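Local coordinates for surface-associated protein CshB (Streptococcus gordonii, PDB 6YZG), which is a cell-wall-anchored streptococcal surface adhesin that probably binds fibronectin, the present piece covering its non-repetitive domain 2, at residues A76-G89 with T110-G122. Residues are numbered along the deposited sequence; the frame is centred on the assembly and turned at random.
Sequences APYYGKTPPPSVTG and TQLVYPMNSTNWG
An isolated antiparallel bridge, the hydrogen-bonded pair Thr88 and Val113, ties two otherwise irregular segments of the adhesin domain together. Thr88 N donates to Val113 O at 2.9 Å, and the return bond from Val113 N to Thr88 O is almost perfectly straight, 179° at the hydrogen. Just before the bridge, the CA-H of Val87 also leans on Val113 O. With chi1 at 179°, Val87 sends CG1 away from its backbone N to meet Leu112 CD2, while CG2, on the backbone-N side, reaches Tyr114 CD1 at 3.6 Å and CE3 and CZ3 of the Trp121 indole. Tyr114 is clamped between Pro85 and Trp121: Pro85 CG stands 3.6 Å from the ring centroid, only 5° off the normal, a CH-pi contact over the middle of one face, and Trp121 CB covers the opposite face nearer the rim. A water joins the hydroxyl of Tyr114 to Pro85 O, tying the far end of the ring to the proline backbone as well.

Residues 76-89 and 110-118 lie in the long connection between strand 71-72 and strand 119-131; residues 119-122 begin that strand and pair with a strand of the second subunit, so that the sheet continues across the dimer. Close to this interface, Met116, bent at chi2 and chi3, lays its CE over one face of Tyr78, 3.9 Å from the centroid. At the edge of the same ring sits Asn117 O, 3.5 Å from Tyr78 CE2; this buried carbonyl has no hydrogen-bonding partner. Two waters link Tyr78 OH to Asn117, one through its backbone N, the other through ND2. Ala76 CB rests on CB of Ser118, a residue whose OG is hydrogen-bonded to Ser253 O and Arg195 NH1 of the second subunit.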
# COMPACT_ATOMS: atom_id res chain seq x y z
N ALA A 76 -16.15 14.82 -3.32
CA ALA A 76 -14.89 15.59 -3.29
C ALA A 76 -15.19 17.08 -3.29
O ALA A 76 -16.06 17.52 -4.00
CB ALA A 76 -14.00 15.20 -4.46
N PRO A 77 -14.33 17.89 -2.64
CA PRO A 77 -14.49 19.35 -2.70
C PRO A 77 -14.28 19.96 -4.09
O PRO A 77 -14.88 20.96 -4.44
CB PRO A 77 -13.38 19.87 -1.79
CG PRO A 77 -12.36 18.76 -1.71
CD PRO A 77 -13.17 17.46 -1.84
N TYR A 78 -13.55 19.22 -4.95
CA TYR A 78 -13.29 19.66 -6.33
C TYR A 78 -14.57 19.70 -7.13
O TYR A 78 -14.69 20.48 -8.09
CB TYR A 78 -12.41 18.66 -7.07
CG TYR A 78 -11.00 18.52 -6.62
CD1 TYR A 78 -10.19 19.64 -6.45
CD2 TYR A 78 -10.43 17.29 -6.41
CE1 TYR A 78 -8.86 19.52 -6.09
CE2 TYR A 78 -9.10 17.15 -6.08
CZ TYR A 78 -8.33 18.27 -5.81
OH TYR A 78 -7.03 18.11 -5.50
N TYR A 79 -15.52 18.80 -6.82
CA TYR A 79 -16.69 18.59 -7.68
C TYR A 79 -17.50 19.88 -7.81
O TYR A 79 -17.96 20.45 -6.81
CB TYR A 79 -17.56 17.42 -7.19
CG TYR A 79 -18.76 17.12 -8.04
CD1 TYR A 79 -18.67 16.38 -9.21
CD2 TYR A 79 -20.01 17.58 -7.69
CE1 TYR A 79 -19.80 16.11 -9.98
CE2 TYR A 79 -21.13 17.36 -8.47
CZ TYR A 79 -21.03 16.59 -9.58
OH TYR A 79 -22.19 16.39 -10.29
N GLY A 80 -17.67 20.37 -9.02
CA GLY A 80 -18.40 21.63 -9.31
C GLY A 80 -17.56 22.88 -9.02
O GLY A 80 -18.09 23.98 -9.29
N LYS A 81 -16.38 22.81 -8.43
CA LYS A 81 -15.55 24.00 -8.07
C LYS A 81 -14.43 24.18 -9.08
O LYS A 81 -13.93 25.31 -9.22
CB LYS A 81 -14.95 23.88 -6.67
CG LYS A 81 -15.96 23.91 -5.53
CD LYS A 81 -17.12 24.83 -5.77
CE LYS A 81 -17.97 25.03 -4.54
NZ LYS A 81 -18.76 23.81 -4.26
N THR A 82 -13.99 23.11 -9.74
CA THR A 82 -12.86 23.20 -10.69
C THR A 82 -13.11 22.21 -11.82
O THR A 82 -13.78 21.20 -11.63
CB THR A 82 -11.54 23.02 -9.93
OG1 THR A 82 -10.39 23.43 -10.69
CG2 THR A 82 -11.33 21.58 -9.52
N PRO A 83 -12.72 22.52 -13.06
CA PRO A 83 -13.01 21.62 -14.17
C PRO A 83 -12.23 20.34 -13.96
O PRO A 83 -11.12 20.34 -13.47
CB PRO A 83 -12.47 22.35 -15.40
CG PRO A 83 -12.39 23.80 -14.94
CD PRO A 83 -12.00 23.73 -13.49
N PRO A 84 -12.82 19.20 -14.30
CA PRO A 84 -12.04 17.98 -14.18
C PRO A 84 -11.00 17.95 -15.29
O PRO A 84 -11.11 18.67 -16.29
CB PRO A 84 -13.03 16.86 -14.41
CG PRO A 84 -14.05 17.49 -15.28
CD PRO A 84 -14.14 18.98 -14.86
N PRO A 85 -10.00 17.10 -15.07
CA PRO A 85 -8.87 16.96 -16.00
C PRO A 85 -9.32 16.17 -17.23
O PRO A 85 -10.46 15.84 -17.39
CB PRO A 85 -7.84 16.25 -15.17
CG PRO A 85 -8.69 15.31 -14.33
CD PRO A 85 -9.89 16.14 -13.95
N SER A 86 -8.39 16.02 -18.16
CA SER A 86 -8.54 15.13 -19.33
C SER A 86 -7.66 13.92 -19.08
O SER A 86 -6.64 13.97 -18.39
CB SER A 86 -8.22 15.80 -20.64
OG SER A 86 -9.11 16.89 -20.90
N VAL A 87 -8.07 12.82 -19.67
CA VAL A 87 -7.23 11.62 -19.73
C VAL A 87 -6.01 11.96 -20.57
O VAL A 87 -6.19 12.61 -21.64
CB VAL A 87 -8.01 10.44 -20.31
CG1 VAL A 87 -7.13 9.21 -20.39
CG2 VAL A 87 -9.26 10.15 -19.47
N THR A 88 -4.84 11.56 -20.15
CA THR A 88 -3.61 11.98 -20.87
C THR A 88 -2.48 10.99 -20.65
O THR A 88 -2.45 10.32 -19.65
CB THR A 88 -3.21 13.38 -20.45
OG1 THR A 88 -2.16 13.87 -21.31
CG2 THR A 88 -2.80 13.44 -19.01
N GLY A 89 -1.54 10.94 -21.62
CA GLY A 89 -0.28 10.21 -21.42
C GLY A 89 0.86 11.17 -21.21
O GLY A 89 2.00 10.69 -21.09
N THR A 110 4.66 4.55 -19.49
CA THR A 110 3.73 3.50 -19.93
C THR A 110 2.39 3.63 -19.20
O THR A 110 1.59 2.69 -19.28
CB THR A 110 4.40 2.15 -19.76
OG1 THR A 110 4.77 2.10 -18.39
CG2 THR A 110 5.59 1.99 -20.70
N GLN A 111 2.05 4.79 -18.66
CA GLN A 111 0.77 4.94 -17.95
C GLN A 111 -0.11 5.96 -18.64
O GLN A 111 0.35 7.09 -18.96
CB GLN A 111 1.04 5.37 -16.51
CG GLN A 111 1.59 4.28 -15.66
CD GLN A 111 1.79 4.70 -14.24
OE1 GLN A 111 1.57 5.86 -13.88
NE2 GLN A 111 2.26 3.75 -13.48
N LEU A 112 -1.40 5.68 -18.75
CA LEU A 112 -2.42 6.65 -19.11
C LEU A 112 -3.17 7.06 -17.85
O LEU A 112 -3.56 6.20 -17.09
CB LEU A 112 -3.35 6.01 -20.13
CG LEU A 112 -4.23 6.98 -20.92
CD1 LEU A 112 -3.37 7.74 -21.93
CD2 LEU A 112 -5.37 6.23 -21.60
N VAL A 113 -3.25 8.36 -17.60
CA VAL A 113 -3.75 8.83 -16.29
C VAL A 113 -4.85 9.89 -16.46
O VAL A 113 -5.04 10.39 -17.49
CB VAL A 113 -2.59 9.41 -15.46
CG1 VAL A 113 -1.56 8.35 -15.06
CG2 VAL A 113 -1.91 10.57 -16.17
N TYR A 114 -5.54 10.14 -15.36
CA TYR A 114 -6.58 11.20 -15.23
C TYR A 114 -6.02 12.00 -14.07
O TYR A 114 -6.34 11.66 -12.96
CB TYR A 114 -7.93 10.55 -14.95
CG TYR A 114 -9.13 11.44 -15.14
CD1 TYR A 114 -9.44 11.98 -16.38
CD2 TYR A 114 -9.99 11.66 -14.09
CE1 TYR A 114 -10.57 12.73 -16.55
CE2 TYR A 114 -11.12 12.43 -14.24
CZ TYR A 114 -11.41 12.95 -15.48
OH TYR A 114 -12.52 13.69 -15.65
N PRO A 115 -5.16 13.00 -14.34
CA PRO A 115 -4.26 13.54 -13.35
C PRO A 115 -4.71 14.47 -12.22
O PRO A 115 -4.07 15.41 -11.95
CB PRO A 115 -3.12 14.09 -14.21
CG PRO A 115 -3.84 14.63 -15.38
CD PRO A 115 -4.93 13.60 -15.65
N MET A 116 -5.86 14.13 -11.65
CA MET A 116 -6.24 14.71 -10.35
C MET A 116 -6.72 13.57 -9.49
O MET A 116 -7.26 12.58 -9.98
CB MET A 116 -7.31 15.76 -10.51
CG MET A 116 -6.82 16.90 -11.37
SD MET A 116 -6.06 18.16 -10.41
CE MET A 116 -7.44 18.79 -9.42
N ASN A 117 -6.62 13.73 -8.18
CA ASN A 117 -7.17 12.76 -7.23
C ASN A 117 -8.71 12.87 -7.14
O ASN A 117 -9.30 13.90 -7.41
CB ASN A 117 -6.55 13.00 -5.87
CG ASN A 117 -5.05 12.88 -5.98
OD1 ASN A 117 -4.57 11.81 -6.36
ND2 ASN A 117 -4.33 13.95 -5.63
N SER A 118 -9.30 11.77 -6.71
CA SER A 118 -10.70 11.74 -6.24
C SER A 118 -11.69 11.81 -7.39
O SER A 118 -12.51 12.72 -7.51
CB SER A 118 -11.00 12.82 -5.22
OG SER A 118 -10.02 12.75 -4.19
N THR A 119 -11.65 10.78 -8.25
CA THR A 119 -12.39 10.76 -9.53
C THR A 119 -13.10 9.44 -9.78
O THR A 119 -12.85 8.45 -9.13
CB THR A 119 -11.48 11.09 -10.71
OG1 THR A 119 -10.56 10.00 -10.86
CG2 THR A 119 -10.75 12.41 -10.54
N ASN A 120 -13.96 9.48 -10.77
CA ASN A 120 -14.72 8.33 -11.28
C ASN A 120 -14.78 8.55 -12.79
O ASN A 120 -15.41 9.50 -13.29
CB ASN A 120 -16.13 8.31 -10.67
CG ASN A 120 -17.05 7.26 -11.23
OD1 ASN A 120 -16.66 6.15 -11.56
ND2 ASN A 120 -18.36 7.56 -11.21
N TRP A 121 -14.01 7.74 -13.51
CA TRP A 121 -13.77 7.99 -14.96
C TRP A 121 -13.63 6.68 -15.70
O TRP A 121 -13.35 5.63 -15.08
CB TRP A 121 -12.55 8.89 -15.20
CG TRP A 121 -11.24 8.30 -14.81
CD1 TRP A 121 -10.65 8.30 -13.57
CD2 TRP A 121 -10.25 7.69 -15.65
NE1 TRP A 121 -9.38 7.79 -13.60
CE2 TRP A 121 -9.11 7.40 -14.88
CE3 TRP A 121 -10.21 7.42 -17.02
CZ2 TRP A 121 -7.94 6.84 -15.42
CZ3 TRP A 121 -9.06 6.85 -17.55
CH2 TRP A 121 -7.96 6.57 -16.76
N GLY A 122 -13.67 6.77 -17.02
CA GLY A 122 -13.34 5.59 -17.85
C GLY A 122 -13.05 6.01 -19.26
O GLY A 122 -13.29 7.16 -19.67
O HOH W 1 -5.64 16.40 -7.33
O HOH W 2 -5.94 15.89 -3.83
O HOH W 3 -12.92 14.68 -18.20
O HOH W 4 2.39 8.38 -20.37